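Local coordinates for transmembrane oligosaccharyl transferase (Archaeoglobus fulgidus, PDB 3WAJ), which is an archaeal membrane protein of the STT3/AglB oligosaccharyl transferase family, with an N-terminal helical transmembrane part, a C-terminal globular part and a bound zinc ion, at residues A[639-644]-A[747-752]; A[725-730]-A[737-742]. All blocks are in the same frame, centred on the assembly; numbering follows the deposited sequence.

Contact 1: residues A[639-644]-A[747-752]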
loop_
_atom_site.group_PDB
_atom_site.type_symbol
_atom_site.label_atom_id
_atom_site.label_comp_id
_atom_site.label_asym_id
_atom_site.label_seq_id
_atom_site.Cartn_x
_atom_site.Cartn_y
_atom_site.Cartn_z
ATOM N N GLY A 639 3.687 -23.529 20.170
ATOM C CA GLY A 639 5.134 -23.655 20.085
ATOM C C GLY A 639 5.710 -24.074 18.738
ATOM O O GLY A 639 5.436 -23.469 17.693
ATOM N N TYR A 640 6.538 -25.117 18.767
ATOM C CA TYR A 640 7.351 -25.476 17.618
ATOM C C TYR A 640 7.525 -26.958 17.531
ATOM O O TYR A 640 7.523 -27.661 18.561
ATOM C CB TYR A 640 8.752 -24.850 17.744
ATOM C CG TYR A 640 8.725 -23.350 17.820
ATOM C CD1 TYR A 640 8.653 -22.700 19.057
ATOM C CD2 TYR A 640 8.737 -22.578 16.666
ATOM C CE1 TYR A 640 8.614 -21.324 19.142
ATOM C CE2 TYR A 640 8.702 -21.192 16.735
ATOM C CZ TYR A 640 8.641 -20.567 17.980
ATOM O OH TYR A 640 8.592 -19.188 18.074
ATOM N N PHE A 641 7.701 -27.426 16.298
ATOM C CA PHE A 641 8.197 -28.779 16.056
ATOM C C PHE A 641 9.717 -28.727 16.051
ATOM O O PHE A 641 10.308 -27.735 15.610
ATOM C CB PHE A 641 7.714 -29.291 14.694
ATOM C CG PHE A 641 6.269 -29.709 14.678
ATOM C CD1 PHE A 641 5.817 -30.707 15.539
ATOM C CD2 PHE A 641 5.366 -29.122 13.792
ATOM C CE1 PHE A 641 4.494 -31.105 15.538
ATOM C CE2 PHE A 641 4.037 -29.508 13.783
ATOM C CZ PHE A 641 3.599 -30.508 14.656
ATOM N N TYR A 642 10.350 -29.792 16.520
ATOM C CA TYR A 642 11.813 -29.856 16.545
ATOM C C TYR A 642 12.340 -31.303 16.567
ATOM O O TYR A 642 11.619 -32.232 16.958
ATOM C CB TYR A 642 12.328 -29.141 17.795
ATOM C CG TYR A 642 11.994 -29.903 19.057
ATOM C CD1 TYR A 642 10.777 -29.718 19.695
ATOM C CD2 TYR A 642 12.883 -30.836 19.593
ATOM C CE1 TYR A 642 10.452 -30.424 20.834
ATOM C CE2 TYR A 642 12.575 -31.541 20.741
ATOM C CZ TYR A 642 11.358 -31.328 21.358
ATOM O OH TYR A 642 11.039 -32.026 22.503
ATOM N N TYR A 643 13.608 -31.470 16.191
ATOM C CA TYR A 643 14.350 -32.706 16.454
ATOM C C TYR A 643 15.383 -32.494 17.561
ATOM O O TYR A 643 16.178 -31.545 17.519
ATOM C CB TYR A 643 15.051 -33.199 15.198
ATOM C CG TYR A 643 14.082 -33.507 14.104
ATOM C CD1 TYR A 643 13.597 -34.799 13.914
ATOM C CD2 TYR A 643 13.615 -32.497 13.279
ATOM C CE1 TYR A 643 12.685 -35.077 12.894
ATOM C CE2 TYR A 643 12.705 -32.758 12.281
ATOM C CZ TYR A 643 12.249 -34.043 12.087
ATOM O OH TYR A 643 11.341 -34.252 11.086
ATOM N N SER A 644 15.361 -33.383 18.551
ATOM C CA SER A 644 16.270 -33.296 19.687
ATOM C C SER A 644 17.683 -33.620 19.223
ATOM O O SER A 644 17.877 -34.110 18.104
ATOM C CB SER A 644 15.851 -34.269 20.788
ATOM O OG SER A 644 16.103 -35.604 20.408
ATOM N N TYR A 747 0.626 -26.838 9.388
ATOM C CA TYR A 747 -0.516 -26.423 10.198
ATOM C C TYR A 747 -1.519 -27.561 10.301
ATOM O O TYR A 747 -2.033 -27.849 11.386
ATOM C CB TYR A 747 -1.232 -25.251 9.532
ATOM C CG TYR A 747 -0.632 -23.901 9.776
ATOM C CD1 TYR A 747 0.655 -23.765 10.264
ATOM C CD2 TYR A 747 -1.369 -22.754 9.541
ATOM C CE1 TYR A 747 1.197 -22.509 10.503
ATOM C CE2 TYR A 747 -0.840 -21.492 9.782
ATOM C CZ TYR A 747 0.443 -21.376 10.260
ATOM O OH TYR A 747 0.977 -20.118 10.479
ATOM N N LYS A 748 -1.806 -28.188 9.157
ATOM C CA LYS A 748 -2.759 -29.295 9.089
ATOM C C LYS A 748 -2.254 -30.498 9.852
ATOM O O LYS A 748 -3.012 -31.159 10.569
ATOM C CB LYS A 748 -3.023 -29.695 7.630
ATOM C CG LYS A 748 -3.754 -28.646 6.855
ATOM C CD LYS A 748 -3.999 -29.057 5.407
ATOM C CE LYS A 748 -4.921 -28.028 4.754
ATOM N NZ LYS A 748 -4.934 -28.089 3.276
ATOM N N TYR A 749 -0.970 -30.791 9.677
ATOM C CA TYR A 749 -0.315 -31.871 10.429
ATOM C C TYR A 749 -0.440 -31.639 11.937
ATOM O O TYR A 749 -0.905 -32.520 12.656
ATOM C CB TYR A 749 1.154 -31.986 10.018
ATOM C CG TYR A 749 1.960 -32.962 10.853
ATOM C CD1 TYR A 749 1.697 -34.335 10.818
ATOM C CD2 TYR A 749 3.017 -32.512 11.643
ATOM C CE1 TYR A 749 2.447 -35.224 11.577
ATOM C CE2 TYR A 749 3.776 -33.383 12.402
ATOM C CZ TYR A 749 3.492 -34.741 12.372
ATOM O OH TYR A 749 4.270 -35.592 13.127
ATOM N N ALA A 750 -0.050 -30.445 12.393
ATOM C CA ALA A 750 -0.189 -30.047 13.796
ATOM C C ALA A 750 -1.600 -30.275 14.333
ATOM O O ALA A 750 -1.780 -30.823 15.427
ATOM C CB ALA A 750 0.191 -28.600 13.967
ATOM N N TYR A 751 -2.599 -29.854 13.562
ATOM C CA TYR A 751 -3.985 -30.045 13.976
ATOM C C TYR A 751 -4.319 -31.517 14.243
ATOM O O TYR A 751 -4.851 -31.855 15.306
ATOM C CB TYR A 751 -4.963 -29.434 12.960
ATOM C CG TYR A 751 -6.405 -29.792 13.237
ATOM C CD1 TYR A 751 -7.104 -29.228 14.306
ATOM C CD2 TYR A 751 -7.068 -30.707 12.441
ATOM C CE1 TYR A 751 -8.430 -29.572 14.559
ATOM C CE2 TYR A 751 -8.386 -31.048 12.687
ATOM C CZ TYR A 751 -9.058 -30.480 13.739
ATOM O OH TYR A 751 -10.362 -30.844 13.945
ATOM N N THR A 752 -4.000 -32.384 13.282
ATOM C CA THR A 752 -4.306 -33.815 13.411
ATOM C C THR A 752 -3.606 -34.464 14.600
ATOM O O THR A 752 -4.088 -35.446 15.146
ATOM C CB THR A 752 -3.951 -34.621 12.128
ATOM O OG1 THR A 752 -2.532 -34.660 11.962
ATOM C CG2 THR A 752 -4.576 -34.003 10.901
#
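Phe641 and Tyr749 meet through their rings, and with Ala750 they account for the contact between residues 639-644 and 747-752. The far end of the Phe641 ring does the touching: its CZ lies 3.7 Å from Tyr749 CE2, while CE1 and CE2 also come up against the CD2-CE2 side of the tyrosine. With ring centroids 5.3 Å apart, the two planes are inclined at 42°. On the helix side, Ala750 CA sits at the edge of the phenyl ring, in its plane, 3.9 Å from Phe641 CZ. The methyl Ala750 CB rests 4.0 Å from Phe641 CE2.

Two torsions bring these groups together. Phe641 sends its ring from the strand toward the helix with CG anti to the carbonyl carbon (chi1 -76°), and Tyr749 swings its ring out with CG anti to the backbone N (chi1 173°). The long reach of the phenylalanine spans backbones whose nearest CA atoms, those of Phe641 and Ala750, are still 8.8 Å apart. Within the helix, Thr752 OG1 donates to Tyr749 O at 2.8 Å, a side-chain bond back to the preceding turn.

In the next shell, Phe649 of the adjacent strand lies against both aromatic side chains, its ring at a shallow angle to that of Phe641. Leu721 of helix 717-732 adds to the packing of Tyr749, and Ile669 touches Ala750. The Phe641 backbone is bonded to Ile665, which ties it into the three-stranded antiparallel sheet. What holds strand to helix here is therefore apolar and aromatic contact, dependent on the fit of ring shapes rather than on directed polar bonds.

Contact 2: residues A[725-730]-A[737-742]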
loop_
_atom_site.group_PDB
_atom_site.type_symbol
_atom_site.label_atom_id
_atom_site.label_comp_id
_atom_site.label_asym_id
_atom_site.label_seq_id
_atom_site.Cartn_x
_atom_site.Cartn_y
_atom_site.Cartn_z
ATOM N N LEU A 725 8.179 -31.701 5.771
ATOM C CA LEU A 725 9.159 -31.724 6.866
ATOM C C LEU A 725 10.592 -31.596 6.372
ATOM O O LEU A 725 11.398 -30.885 6.961
ATOM C CB LEU A 725 9.019 -32.996 7.692
ATOM C CG LEU A 725 7.753 -33.064 8.530
ATOM C CD1 LEU A 725 7.675 -34.406 9.242
ATOM C CD2 LEU A 725 7.751 -31.914 9.537
ATOM N N TYR A 726 10.918 -32.282 5.285
ATOM C CA TYR A 726 12.254 -32.168 4.717
ATOM C C TYR A 726 12.565 -30.726 4.331
ATOM O O TYR A 726 13.636 -30.210 4.656
ATOM C CB TYR A 726 12.396 -33.078 3.490
ATOM C CG TYR A 726 13.792 -33.095 2.929
ATOM C CD1 TYR A 726 14.747 -33.964 3.428
ATOM C CD2 TYR A 726 14.162 -32.239 1.903
ATOM C CE1 TYR A 726 16.039 -33.996 2.906
ATOM C CE2 TYR A 726 15.451 -32.260 1.381
ATOM C CZ TYR A 726 16.379 -33.142 1.887
ATOM O OH TYR A 726 17.658 -33.163 1.373
ATOM N N GLU A 727 11.635 -30.077 3.631
ATOM C CA GLU A 727 11.820 -28.671 3.257
ATOM C C GLU A 727 12.029 -27.815 4.501
ATOM O O GLU A 727 12.887 -26.927 4.529
ATOM C CB GLU A 727 10.604 -28.144 2.484
ATOM C CG GLU A 727 10.765 -26.711 1.969
ATOM C CD GLU A 727 9.429 -25.992 1.721
ATOM O OE1 GLU A 727 9.124 -25.045 2.484
ATOM O OE2 GLU A 727 8.693 -26.366 0.766
ATOM N N ALA A 728 11.256 -28.102 5.544
ATOM C CA ALA A 728 11.284 -27.260 6.742
ATOM C C ALA A 728 12.652 -27.353 7.428
ATOM O O ALA A 728 13.287 -26.340 7.720
ATOM C CB ALA A 728 10.156 -27.645 7.700
ATOM N N VAL A 729 13.100 -28.582 7.663
ATOM C CA VAL A 729 14.356 -28.821 8.352
ATOM C C VAL A 729 15.492 -28.271 7.524
ATOM O O VAL A 729 16.392 -27.614 8.046
ATOM C CB VAL A 729 14.566 -30.316 8.582
ATOM C CG1 VAL A 729 15.945 -30.579 9.159
ATOM C CG2 VAL A 729 13.479 -30.849 9.507
ATOM N N MET A 730 15.440 -28.545 6.225
ATOM C CA MET A 730 16.421 -28.007 5.302
ATOM C C MET A 730 16.554 -26.491 5.454
ATOM O O MET A 730 17.661 -25.997 5.622
ATOM C CB MET A 730 16.067 -28.357 3.857
ATOM C CG MET A 730 16.990 -27.696 2.836
ATOM S SD MET A 730 16.122 -26.924 1.450
ATOM C CE MET A 730 17.306 -25.657 1.010
ATOM N N SER A 737 12.199 -19.829 7.312
ATOM C CA SER A 737 10.995 -20.582 7.592
ATOM C C SER A 737 10.503 -21.245 6.299
ATOM O O SER A 737 11.002 -20.922 5.211
ATOM C CB SER A 737 9.949 -19.659 8.220
ATOM O OG SER A 737 9.326 -18.873 7.235
ATOM N N PRO A 738 9.565 -22.204 6.409
ATOM C CA PRO A 738 9.159 -22.910 5.180
ATOM C C PRO A 738 8.331 -22.027 4.250
ATOM O O PRO A 738 7.773 -21.013 4.713
ATOM C CB PRO A 738 8.272 -24.053 5.700
ATOM C CG PRO A 738 8.588 -24.164 7.204
ATOM C CD PRO A 738 8.922 -22.762 7.620
ATOM N N THR A 739 8.256 -22.405 2.966
ATOM C CA THR A 739 7.340 -21.765 2.019
ATOM C C THR A 739 5.918 -21.906 2.538
ATOM O O THR A 739 5.602 -22.868 3.250
ATOM C CB THR A 739 7.422 -22.389 0.613
ATOM O OG1 THR A 739 7.054 -23.769 0.692
ATOM C CG2 THR A 739 8.834 -22.254 0.018
ATOM N N MET A 740 5.055 -20.973 2.161
ATOM C CA MET A 740 3.715 -20.912 2.747
ATOM C C MET A 740 2.869 -22.169 2.531
ATOM O O MET A 740 2.134 -22.587 3.427
ATOM C CB MET A 740 2.987 -19.652 2.282
ATOM C CG MET A 740 3.496 -18.409 2.997
ATOM S SD MET A 740 2.798 -16.863 2.390
ATOM C CE MET A 740 3.328 -16.972 0.663
ATOM N N GLY A 741 2.981 -22.771 1.352
ATOM C CA GLY A 741 2.336 -24.049 1.087
ATOM C C GLY A 741 2.758 -25.133 2.067
ATOM O O GLY A 741 1.935 -25.921 2.567
ATOM N N THR A 742 4.048 -25.172 2.361
ATOM C CA THR A 742 4.551 -26.100 3.364
ATOM C C THR A 742 4.027 -25.719 4.756
ATOM O O THR A 742 3.671 -26.590 5.572
ATOM C CB THR A 742 6.073 -26.152 3.338
ATOM O OG1 THR A 742 6.489 -26.677 2.072
ATOM C CG2 THR A 742 6.606 -27.024 4.459
#
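Glu727 reaches across from helix 717-732 to the start of helix 740-755, where Thr739 and Thr742 receive its carboxylate. From CB the chain leaves with CG anti to the backbone N (chi1 -176°) and runs on extended, so the two methylenes act as a stem, and CD carries the two oxygens to the threonines. Each oxygen has a main partner. Glu727 OE1 accepts Thr739 N at 2.8 Å, met nearly head-on along its C-O bond, with an N-H...O angle of 148°. Glu727 OE1 also packs 3.4 Å from Pro738 CA. Thr739 OG1 stands 3.0 Å from Glu727 OE1, but whether its proton goes there is unsettled. Glu727 OE2 takes the hydroxyl of Thr742, with Thr742 OG1 2.6 Å from Glu727 OE2 and well above the carboxylate plane (52° out of it); OE2 is also bonded to Tyr708 OH.

Thr739 is the N-cap residue, so the carboxylate lies by the N-terminal end of the helix. That end may favour the anion, though the nearby acid Glu704, bonded to Gly741 N, may offset the effect. One residue on along helix 717-732, Ala728 CB meets Pro738 CG at 3.8 Å and adds an apolar contact beside the polar one.

The contact closes the connection between two successive helices, 717-732 and 740-755. Helix 703-708 approaches the polar end, with Trp705 NE1 bonded to Thr742 OG1; Leu746 packs on Ala728 and Leu725, and strand 640-643 lies against helix 717-732 through Tyr643, which touches Leu725 and Val729.

In the fold
Both contacts belong to the C-terminal globular part, far along the sequence from the zinc-binding residues Asp47, Asp161 and His163. Read from the N terminus, the chain first lays down strand 640-643, then passes through the rest of its small sheet, helix 678-684, strand 693-698 of the five-stranded mixed sheet and helix 703-708 to reach helix 717-732. A turn leads into helix 740-755, and contact 2 closes the short connection between the two helices. Further along the same helix, contact 1 returns to the strand and closes a loop of 102 residues, inside which contact 2 is nested. Strand 640-643 also leans on helix 717-732, so sheet and both helices form one packed unit.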